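PDB 5FX8: linoleate 11-lipoxygenase from Gaeumannomyces graminis, which uses a catalytic manganese ion to oxygenate linoleic and alpha-linolenic acids to 11S- and 13R-hydroperoxy fatty acids. Local coordinates for residues F128-W142 and L520-S534. Sequence-based numbering, arbitrary orientation.
Sequences FKTLDDFALLYNGHW and LAWLPNERQAVEQVS. With NAG (2-acetamido-2-deoxy-beta-D-glucopyranose), chain K.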
ATOM      1  N   PHE A 128     -11.832  26.802  -3.094  1.00 30.43           N
ATOM      2  CA  PHE A 128     -11.697  26.867  -1.649  1.00 31.18           C
ATOM      3  C   PHE A 128     -11.761  28.327  -1.244  1.00 34.17           C
ATOM      4  O   PHE A 128     -10.863  29.105  -1.573  1.00 32.99           O
ATOM      5  CB  PHE A 128     -10.383  26.261  -1.159  1.00 32.19           C
ATOM      6  CG  PHE A 128     -10.208  24.814  -1.481  1.00 31.06           C
ATOM      7  CD1 PHE A 128     -11.298  23.989  -1.626  1.00 27.81           C
ATOM      8  CD2 PHE A 128      -8.936  24.280  -1.637  1.00 25.37           C
ATOM      9  CE1 PHE A 128     -11.129  22.671  -1.927  1.00 27.08           C
ATOM     10  CE2 PHE A 128      -8.767  22.947  -1.932  1.00 24.48           C
ATOM     11  CZ  PHE A 128      -9.861  22.147  -2.079  1.00 24.79           C
ATOM     12  N   LYS A 129     -12.808  28.692  -0.513  1.00 38.36           N
ATOM     13  CA  LYS A 129     -12.864  29.995   0.130  1.00 38.74           C
ATOM     14  C   LYS A 129     -12.530  29.939   1.610  1.00 34.74           C
ATOM     15  O   LYS A 129     -12.156  30.962   2.176  1.00 35.44           O
ATOM     16  CB  LYS A 129     -14.252  30.611  -0.037  1.00 37.09           C
ATOM     17  CG  LYS A 129     -14.853  30.384  -1.398  1.00 38.17           C
ATOM     18  CD  LYS A 129     -16.197  29.686  -1.289  1.00 43.35           C
ATOM     19  CE  LYS A 129     -16.897  29.679  -2.629  1.00 43.10           C
ATOM     20  NZ  LYS A 129     -16.014  29.040  -3.631  1.00 40.89           N
ATOM     21  N   THR A 130     -12.673  28.782   2.246  1.00 34.74           N
ATOM     22  CA  THR A 130     -12.394  28.639   3.667  1.00 35.28           C
ATOM     23  C   THR A 130     -11.843  27.239   3.896  1.00 33.78           C
ATOM     24  O   THR A 130     -11.891  26.391   3.008  1.00 40.19           O
ATOM     25  CB  THR A 130     -13.648  28.903   4.507  1.00 36.24           C
ATOM     26  OG1 THR A 130     -13.354  28.659   5.883  1.00 48.21           O
ATOM     27  CG2 THR A 130     -14.785  27.995   4.089  1.00 36.18           C
ATOM     28  N   LEU A 131     -11.301  26.994   5.091  1.00 33.65           N
ATOM     29  CA  LEU A 131     -10.726  25.677   5.364  1.00 31.75           C
ATOM     30  C   LEU A 131     -11.765  24.561   5.308  1.00 32.15           C
ATOM     31  O   LEU A 131     -11.398  23.406   5.101  1.00 29.32           O
ATOM     32  CB  LEU A 131     -10.028  25.660   6.724  1.00 29.90           C
ATOM     33  CG  LEU A 131      -8.498  25.609   6.783  1.00 27.56           C
ATOM     34  CD1 LEU A 131      -7.884  26.696   5.963  1.00 32.53           C
ATOM     35  CD2 LEU A 131      -8.034  25.779   8.184  1.00 25.32           C
ATOM     36  N   ASP A 132     -13.048  24.868   5.472  1.00 33.89           N
ATOM     37  CA  ASP A 132     -14.042  23.802   5.494  1.00 33.74           C
ATOM     38  C   ASP A 132     -14.303  23.254   4.103  1.00 30.91           C
ATOM     39  O   ASP A 132     -14.729  22.105   3.968  1.00 30.40           O
ATOM     40  CB  ASP A 132     -15.347  24.301   6.114  1.00 37.09           C
ATOM     41  CG  ASP A 132     -15.142  25.217   7.259  1.00 44.58           C
ATOM     42  OD1 ASP A 132     -14.849  24.740   8.319  1.00 50.60           O
ATOM     43  OD2 ASP A 132     -15.265  26.421   7.099  1.00 45.87           O
ATOM     44  N   ASP A 133     -14.062  24.051   3.057  1.00 32.79           N
ATOM     45  CA  ASP A 133     -14.259  23.571   1.694  1.00 30.16           C
ATOM     46  C   ASP A 133     -13.273  22.479   1.325  1.00 28.08           C
ATOM     47  O   ASP A 133     -13.472  21.800   0.316  1.00 26.43           O
ATOM     48  CB  ASP A 133     -14.149  24.716   0.686  1.00 31.03           C
ATOM     49  CG  ASP A 133     -15.116  25.840   0.975  1.00 38.46           C
ATOM     50  OD1 ASP A 133     -16.213  25.531   1.480  1.00 39.73           O
ATOM     51  OD2 ASP A 133     -14.774  27.023   0.724  1.00 34.62           O
ATOM     52  N   PHE A 134     -12.219  22.292   2.113  1.00 26.09           N
ATOM     53  CA  PHE A 134     -11.339  21.161   1.890  1.00 24.31           C
ATOM     54  C   PHE A 134     -12.069  19.841   2.012  1.00 23.94           C
ATOM     55  O   PHE A 134     -11.593  18.841   1.486  1.00 23.76           O
ATOM     56  CB  PHE A 134     -10.173  21.195   2.858  1.00 23.31           C
ATOM     57  CG  PHE A 134      -8.988  21.927   2.345  1.00 21.93           C
ATOM     58  CD1 PHE A 134      -8.044  21.285   1.565  1.00 22.17           C
ATOM     59  CD2 PHE A 134      -8.807  23.257   2.634  1.00 23.71           C
ATOM     60  CE1 PHE A 134      -6.941  21.962   1.082  1.00 19.41           C
ATOM     61  CE2 PHE A 134      -7.702  23.939   2.153  1.00 24.13           C
ATOM     62  CZ  PHE A 134      -6.770  23.287   1.381  1.00 21.41           C
ATOM     63  N   ALA A 135     -13.220  19.812   2.670  1.00 24.69           N
ATOM     64  CA  ALA A 135     -13.979  18.574   2.721  1.00 23.80           C
ATOM     65  C   ALA A 135     -14.527  18.192   1.357  1.00 24.78           C
ATOM     66  O   ALA A 135     -14.796  17.017   1.116  1.00 30.66           O
ATOM     67  CB  ALA A 135     -15.111  18.688   3.734  1.00 27.13           C
ATOM     68  N   LEU A 136     -14.716  19.161   0.460  1.00 26.33           N
ATOM     69  CA  LEU A 136     -15.119  18.855  -0.905  1.00 23.05           C
ATOM     70  C   LEU A 136     -14.117  17.953  -1.590  1.00 20.52           C
ATOM     71  O   LEU A 136     -14.471  17.226  -2.512  1.00 24.60           O
ATOM     72  CB  LEU A 136     -15.274  20.142  -1.710  1.00 25.90           C
ATOM     73  CG  LEU A 136     -16.210  21.191  -1.141  1.00 25.56           C
ATOM     74  CD1 LEU A 136     -15.896  22.500  -1.788  1.00 26.65           C
ATOM     75  CD2 LEU A 136     -17.621  20.788  -1.421  1.00 26.89           C
ATOM     76  N   LEU A 137     -12.875  17.988  -1.151  1.00 19.43           N
ATOM     77  CA  LEU A 137     -11.870  17.085  -1.664  1.00 18.84           C
ATOM     78  C   LEU A 137     -12.216  15.616  -1.431  1.00 21.03           C
ATOM     79  O   LEU A 137     -11.767  14.757  -2.193  1.00 19.97           O
ATOM     80  CB  LEU A 137     -10.576  17.466  -0.991  1.00 19.49           C
ATOM     81  CG  LEU A 137      -9.232  17.127  -1.556  1.00 18.35           C
ATOM     82  CD1 LEU A 137      -9.144  17.606  -2.949  1.00 17.28           C
ATOM     83  CD2 LEU A 137      -8.266  17.852  -0.661  1.00 17.23           C
ATOM     84  N   TYR A 138     -13.032  15.305  -0.428  1.00 22.59           N
ATOM     85  CA  TYR A 138     -13.221  13.932   0.028  1.00 21.94           C
ATOM     86  C   TYR A 138     -14.661  13.453  -0.024  1.00 23.30           C
ATOM     87  O   TYR A 138     -14.907  12.280  -0.296  1.00 27.51           O
ATOM     88  CB  TYR A 138     -12.699  13.798   1.464  1.00 19.12           C
ATOM     89  CG  TYR A 138     -11.217  14.024   1.626  1.00 17.07           C
ATOM     90  CD1 TYR A 138     -10.311  13.113   1.130  1.00 17.09           C
ATOM     91  CD2 TYR A 138     -10.736  15.130   2.277  1.00 15.91           C
ATOM     92  CE1 TYR A 138      -8.988  13.297   1.270  1.00 15.27           C
ATOM     93  CE2 TYR A 138      -9.404  15.326   2.424  1.00 15.55           C
ATOM     94  CZ  TYR A 138      -8.535  14.401   1.919  1.00 14.43           C
ATOM     95  OH  TYR A 138      -7.192  14.563   2.052  1.00 13.64           O
ATOM     96  N   ASN A 139     -15.629  14.308   0.252  1.00 26.78           N
ATOM     97  CA  ASN A 139     -17.001  13.844   0.378  1.00 26.42           C
ATOM     98  C   ASN A 139     -17.505  13.324  -0.949  1.00 24.37           C
ATOM     99  O   ASN A 139     -17.629  14.082  -1.909  1.00 26.23           O
ATOM    100  CB  ASN A 139     -17.890  14.969   0.871  1.00 31.37           C
ATOM    101  CG  ASN A 139     -17.558  15.361   2.277  1.00 43.62           C
ATOM    102  OD1 ASN A 139     -16.900  14.608   2.995  1.00 37.78           O
ATOM    103  ND2 ASN A 139     -17.996  16.542   2.685  1.00 47.71           N
ATOM    104  N   GLY A 140     -17.810  12.035  -1.000  1.00 25.03           N
ATOM    105  CA  GLY A 140     -18.403  11.454  -2.179  1.00 22.98           C
ATOM    106  C   GLY A 140     -17.422  11.034  -3.237  1.00 22.36           C
ATOM    107  O   GLY A 140     -17.841  10.551  -4.289  1.00 24.60           O
ATOM    108  N   HIS A 141     -16.133  11.197  -3.001  1.00 21.52           N
ATOM    109  CA  HIS A 141     -15.138  10.932  -4.012  1.00 19.52           C
ATOM    110  C   HIS A 141     -14.240   9.799  -3.564  1.00 21.39           C
ATOM    111  O   HIS A 141     -14.286   9.347  -2.416  1.00 20.50           O
ATOM    112  CB  HIS A 141     -14.304  12.178  -4.311  1.00 19.27           C
ATOM    113  CG  HIS A 141     -15.090  13.297  -4.913  1.00 21.48           C
ATOM    114  ND1 HIS A 141     -15.561  13.264  -6.206  1.00 21.59           N
ATOM    115  CD2 HIS A 141     -15.488  14.483  -4.400  1.00 21.25           C
ATOM    116  CE1 HIS A 141     -16.218  14.378  -6.461  1.00 23.09           C
ATOM    117  NE2 HIS A 141     -16.186  15.136  -5.383  1.00 23.18           N
ATOM    118  N   TRP A 142     -13.426   9.344  -4.513  1.00 20.04           N
ATOM    119  CA  TRP A 142     -12.429   8.317  -4.266  1.00 19.65           C
ATOM    120  C   TRP A 142     -13.058   7.012  -3.806  1.00 19.31           C
ATOM    121  O   TRP A 142     -12.436   6.243  -3.084  1.00 19.92           O
ATOM    122  CB  TRP A 142     -11.405   8.785  -3.245  1.00 20.03           C
ATOM    123  CG  TRP A 142     -10.933  10.155  -3.464  1.00 17.08           C
ATOM    124  CD1 TRP A 142     -11.322  11.266  -2.797  1.00 18.63           C
ATOM    125  CD2 TRP A 142      -9.945  10.571  -4.398  1.00 16.56           C
ATOM    126  NE1 TRP A 142     -10.643  12.366  -3.263  1.00 17.57           N
ATOM    127  CE2 TRP A 142      -9.790  11.962  -4.250  1.00 16.45           C
ATOM    128  CE3 TRP A 142      -9.179   9.906  -5.354  1.00 15.70           C
ATOM    129  CZ2 TRP A 142      -8.913  12.693  -5.022  1.00 16.43           C
ATOM    130  CZ3 TRP A 142      -8.308  10.635  -6.113  1.00 16.57           C
ATOM    131  CH2 TRP A 142      -8.179  12.014  -5.945  1.00 16.90           C
ATOM    132  N   LEU A 520      -5.585  29.789   4.072  1.00 33.11           N
ATOM    133  CA  LEU A 520      -5.430  29.043   2.833  1.00 25.43           C
ATOM    134  C   LEU A 520      -4.091  29.277   2.174  1.00 24.18           C
ATOM    135  O   LEU A 520      -3.721  28.507   1.292  1.00 33.54           O
ATOM    136  CB  LEU A 520      -6.528  29.412   1.848  1.00 27.34           C
ATOM    137  CG  LEU A 520      -7.939  29.000   2.224  1.00 29.13           C
ATOM    138  CD1 LEU A 520      -8.913  29.617   1.289  1.00 31.38           C
ATOM    139  CD2 LEU A 520      -8.076  27.520   2.153  1.00 28.93           C
ATOM    140  N   ALA A 521      -3.358  30.312   2.565  1.00 24.20           N
ATOM    141  CA  ALA A 521      -2.170  30.670   1.807  1.00 22.65           C
ATOM    142  C   ALA A 521      -1.043  29.687   2.032  1.00 22.38           C
ATOM    143  O   ALA A 521      -0.153  29.568   1.193  1.00 25.51           O
ATOM    144  CB  ALA A 521      -1.718  32.076   2.161  1.00 23.96           C
ATOM    145  N   TRP A 522      -1.044  28.986   3.151  1.00 21.76           N
ATOM    146  CA  TRP A 522       0.009  28.010   3.361  1.00 20.94           C
ATOM    147  C   TRP A 522      -0.334  26.686   2.714  1.00 18.63           C
ATOM    148  O   TRP A 522       0.555  25.884   2.449  1.00 20.57           O
ATOM    149  CB  TRP A 522       0.274  27.853   4.858  1.00 18.25           C
ATOM    150  CG  TRP A 522       1.084  29.006   5.463  1.00 19.11           C
ATOM    151  CD1 TRP A 522       2.437  29.045   5.638  1.00 18.09           C
ATOM    152  CD2 TRP A 522       0.588  30.265   5.952  1.00 21.58           C
ATOM    153  NE1 TRP A 522       2.816  30.238   6.206  1.00 21.49           N
ATOM    154  CE2 TRP A 522       1.700  31.008   6.402  1.00 21.47           C
ATOM    155  CE3 TRP A 522      -0.684  30.841   6.051  1.00 24.30           C
ATOM    156  CZ2 TRP A 522       1.574  32.295   6.941  1.00 18.56           C
ATOM    157  CZ3 TRP A 522      -0.803  32.125   6.595  1.00 20.19           C
ATOM    158  CH2 TRP A 522       0.315  32.828   7.022  1.00 20.01           C
ATOM    159  N   LEU A 523      -1.542  26.484   2.407  1.00 20.07           N
ATOM    160  CA  LEU A 523      -2.039  25.189   1.997  1.00 20.56           C
ATOM    161  C   LEU A 523      -2.076  25.088   0.484  1.00 19.60           C
ATOM    162  O   LEU A 523      -2.056  26.094  -0.210  1.00 28.64           O
ATOM    163  CB  LEU A 523      -3.437  24.971   2.580  1.00 21.50           C
ATOM    164  CG  LEU A 523      -3.501  24.775   4.088  1.00 19.77           C
ATOM    165  CD1 LEU A 523      -4.911  24.605   4.517  1.00 21.61           C
ATOM    166  CD2 LEU A 523      -2.732  23.521   4.419  1.00 18.10           C
ATOM    167  N   PRO A 524      -2.134  23.889  -0.080  1.00 18.68           N
ATOM    168  CA  PRO A 524      -2.220  23.790  -1.537  1.00 20.92           C
ATOM    169  C   PRO A 524      -3.513  24.383  -2.075  1.00 21.86           C
ATOM    170  O   PRO A 524      -4.527  24.473  -1.381  1.00 24.46           O
ATOM    171  CB  PRO A 524      -2.161  22.281  -1.784  1.00 19.63           C
ATOM    172  CG  PRO A 524      -2.598  21.677  -0.498  1.00 16.08           C
ATOM    173  CD  PRO A 524      -2.006  22.557   0.532  1.00 19.16           C
ATOM    174  N   ASN A 525      -3.475  24.783  -3.337  1.00 22.22           N
ATOM    175  CA  ASN A 525      -4.688  25.224  -3.998  1.00 21.43           C
ATOM    176  C   ASN A 525      -5.483  24.004  -4.461  1.00 19.70           C
ATOM    177  O   ASN A 525      -5.101  22.866  -4.221  1.00 20.68           O
ATOM    178  CB  ASN A 525      -4.346  26.160  -5.144  1.00 19.24           C
ATOM    179  CG  ASN A 525      -3.568  25.481  -6.227  1.00 22.75           C
ATOM    180  OD1 ASN A 525      -3.858  24.358  -6.608  1.00 22.57           O
ATOM    181  ND2 ASN A 525      -2.574  26.167  -6.744  1.00 26.53           N
ATOM    182  N   GLU A 526      -6.586  24.233  -5.159  1.00 19.25           N
ATOM    183  CA  GLU A 526      -7.474  23.130  -5.510  1.00 23.11           C
ATOM    184  C   GLU A 526      -6.755  22.056  -6.319  1.00 19.89           C
ATOM    185  O   GLU A 526      -6.888  20.863  -6.041  1.00 21.62           O
ATOM    186  CB  GLU A 526      -8.677  23.666  -6.281  1.00 23.87           C
ATOM    187  CG  GLU A 526      -9.550  24.634  -5.494  1.00 26.48           C
ATOM    188  CD  GLU A 526      -8.952  26.025  -5.321  1.00 29.05           C
ATOM    189  OE1 GLU A 526      -7.880  26.325  -5.890  1.00 31.98           O
ATOM    190  OE2 GLU A 526      -9.566  26.827  -4.595  1.00 34.46           O
ATOM    191  N   ARG A 527      -5.995  22.465  -7.328  1.00 21.88           N
ATOM    192  CA  ARG A 527      -5.314  21.506  -8.184  1.00 22.80           C
ATOM    193  C   ARG A 527      -4.234  20.760  -7.411  1.00 21.81           C
ATOM    194  O   ARG A 527      -4.065  19.542  -7.557  1.00 19.75           O
ATOM    195  CB  ARG A 527      -4.725  22.242  -9.381  1.00 20.99           C
ATOM    196  CG  ARG A 527      -3.756  21.434 -10.175  1.00 26.42           C
ATOM    197  CD  ARG A 527      -4.339  21.057 -11.482  1.00 30.52           C
ATOM    198  NE  ARG A 527      -4.510  22.242 -12.304  1.00 38.40           N
ATOM    199  CZ  ARG A 527      -4.947  22.225 -13.556  1.00 40.05           C
ATOM    200  NH1 ARG A 527      -5.261  21.076 -14.137  1.00 37.91           N
ATOM    201  NH2 ARG A 527      -5.065  23.361 -14.224  1.00 39.19           N
ATOM    202  N   GLN A 528      -3.499  21.484  -6.575  1.00 17.41           N
ATOM    203  CA  GLN A 528      -2.422  20.879  -5.827  1.00 16.34           C
ATOM    204  C   GLN A 528      -2.962  19.913  -4.787  1.00 18.94           C
ATOM    205  O   GLN A 528      -2.365  18.859  -4.552  1.00 20.34           O
ATOM    206  CB  GLN A 528      -1.580  21.978  -5.188  1.00 18.47           C
ATOM    207  CG  GLN A 528      -1.026  22.937  -6.198  1.00 18.67           C
ATOM    208  CD  GLN A 528      -0.434  24.186  -5.609  1.00 20.05           C
ATOM    209  OE1 GLN A 528      -0.948  24.754  -4.651  1.00 26.14           O
ATOM    210  NE2 GLN A 528       0.660  24.633  -6.193  1.00 22.23           N
ATOM    211  N   ALA A 529      -4.103  20.255  -4.179  1.00 19.05           N
ATOM    212  CA  ALA A 529      -4.744  19.409  -3.185  1.00 17.42           C
ATOM    213  C   ALA A 529      -5.270  18.130  -3.809  1.00 17.74           C
ATOM    214  O   ALA A 529      -5.112  17.039  -3.246  1.00 15.87           O
ATOM    215  CB  ALA A 529      -5.881  20.169  -2.520  1.00 16.78           C
ATOM    216  N   VAL A 530      -5.914  18.248  -4.968  1.00 17.55           N
ATOM    217  CA  VAL A 530      -6.337  17.057  -5.691  1.00 15.90           C
ATOM    218  C   VAL A 530      -5.133  16.220  -6.067  1.00 15.28           C
ATOM    219  O   VAL A 530      -5.206  14.990  -6.114  1.00 20.37           O
ATOM    220  CB  VAL A 530      -7.172  17.451  -6.924  1.00 16.17           C
ATOM    221  CG1 VAL A 530      -7.532  16.259  -7.729  1.00 16.66           C
ATOM    222  CG2 VAL A 530      -8.425  18.113  -6.475  1.00 17.62           C
ATOM    223  N   GLU A 531      -4.002  16.860  -6.317  1.00 15.96           N
ATOM    224  CA  GLU A 531      -2.841  16.113  -6.765  1.00 16.96           C
ATOM    225  C   GLU A 531      -2.185  15.387  -5.602  1.00 15.20           C
ATOM    226  O   GLU A 531      -1.620  14.296  -5.775  1.00 19.59           O
ATOM    227  CB  GLU A 531      -1.870  17.062  -7.462  1.00 16.27           C
ATOM    228  CG  GLU A 531      -1.382  16.598  -8.819  1.00 19.94           C
ATOM    229  CD  GLU A 531      -2.499  16.140  -9.746  1.00 26.02           C
ATOM    230  OE1 GLU A 531      -3.115  17.004 -10.406  1.00 33.40           O
ATOM    231  OE2 GLU A 531      -2.742  14.908  -9.832  1.00 32.34           O
ATOM    232  N   GLN A 532      -2.259  15.975  -4.407  1.00 14.87           N
ATOM    233  CA  GLN A 532      -1.798  15.274  -3.223  1.00 12.82           C
ATOM    234  C   GLN A 532      -2.697  14.080  -2.941  1.00 12.38           C
ATOM    235  O   GLN A 532      -2.224  12.939  -2.853  1.00 12.27           O
ATOM    236  CB  GLN A 532      -1.729  16.231  -2.036  1.00 12.13           C
ATOM    237  CG  GLN A 532      -1.791  15.511  -0.701  1.00 11.20           C
ATOM    238  CD  GLN A 532      -1.295  16.302   0.499  1.00 11.63           C
ATOM    239  OE1 GLN A 532      -0.687  17.364   0.383  1.00 16.13           O
ATOM    240  NE2 GLN A 532      -1.563  15.773   1.668  1.00 10.23           N
ATOM    241  N   VAL A 533      -4.007  14.302  -2.896  1.00 11.91           N
ATOM    242  CA  VAL A 533      -4.868  13.165  -2.620  1.00 13.66           C
ATOM    243  C   VAL A 533      -4.719  12.102  -3.700  1.00 12.72           C
ATOM    244  O   VAL A 533      -4.834  10.915  -3.420  1.00 12.62           O
ATOM    245  CB  VAL A 533      -6.330  13.610  -2.422  1.00 13.03           C
ATOM    246  CG1 VAL A 533      -7.179  12.440  -2.053  1.00 11.00           C
ATOM    247  CG2 VAL A 533      -6.400  14.566  -1.316  1.00 12.02           C
ATOM    248  N   SER A 534      -4.378  12.495  -4.921  1.00 13.18           N
ATOM    249  CA  SER A 534      -4.292  11.533  -6.013  1.00 11.95           C
ATOM    250  C   SER A 534      -3.027  10.688  -5.926  1.00 11.44           C
ATOM    251  O   SER A 534      -3.057   9.485  -6.214  1.00 13.59           O
ATOM    252  CB  SER A 534      -4.359  12.263  -7.337  1.00 13.80           C
ATOM    253  OG  SER A 534      -4.248  11.344  -8.408  1.00 20.32           O
TER
HETATM  254  C1  NAG K1009      -6.503  13.789 -14.732  1.00 17.55           C
HETATM  255  C2  NAG K1009      -5.578  14.391 -13.709  1.00 16.54           C
HETATM  256  C3  NAG K1009      -4.224  14.681 -14.335  1.00 17.55           C
HETATM  257  C4  NAG K1009      -3.668  13.412 -14.949  1.00 16.74           C
HETATM  258  C5  NAG K1009      -4.672  12.879 -15.944  1.00 14.37           C
HETATM  259  C6  NAG K1009      -4.266  11.569 -16.548  1.00 14.71           C
HETATM  260  C7  NAG K1009      -6.148  15.925 -11.884  1.00 21.99           C
HETATM  261  C8  NAG K1009      -6.841  17.192 -11.518  1.00 20.23           C
HETATM  262  N2  NAG K1009      -6.170  15.600 -13.174  1.00 20.38           N
HETATM  263  O3  NAG K1009      -3.315  15.113 -13.339  1.00 19.45           O
HETATM  264  O4  NAG K1009      -2.426  13.677 -15.584  1.00 18.29           O
HETATM  265  O5  NAG K1009      -5.918  12.645 -15.282  1.00 16.54           O
HETATM  266  O6  NAG K1009      -5.311  11.113 -17.390  1.00 17.46           O
HETATM  267  O7  NAG K1009      -5.579  15.242 -11.058  1.00 24.79           O
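Leu131 lies nearest Leu520 and Leu137 nearest Val530, both with CA atoms 6.8 Å apart, and Trp142 follows opposite Ser534; this order means that the 3-10 segment 131-137 and the turn after it run in the same chain direction as 520-534. Phe128 breaks the order, folding back to Glu526. Helix 526-539 is opened by a capping box with Asn525 at the N-cap: Gln528 N donates to Asn525 OD1, and Asn525 N returns a bond to Gln528 OE1. A single hydrogen bond links the segments, from the backbone Phe128 N to the anti lone pair of the side-chain Glu526 OE2 (2.7 Å, 161° at the hydrogen). Glu526 CG, set beside its own backbone N by chi1 (-63°), lies over the ring centre, 3.9 Å from the Phe128 centroid, a CH-pi contact; the bend at chi2 (75°) then turns the carboxylate to the amide. Phe134 turns its edge to Leu520 CD2, 3.6 Å from CE2, and Leu523 CD1 also packs against CE2. Leu137 divides its branches: CD1 meets Val530 CG2 at 3.6 Å, and CD2 rests on Ala529 CB. Val533 is likewise split, with CG1 over a face of the Trp142 indole and CG2 against Leu137 and Tyr138. The indole's rotation is fixed by Trp142 NE1 donating to Leu137 O, which lies in the ring plane. Tyr138 OH is bonded to Leu493 N. Leu137 and Trp142 also pack on helix 86-124 and Leu131 on helix 268-305, so the contact joins the loop after helix 86-124 to the start of helix 526-539, away from the manganese site.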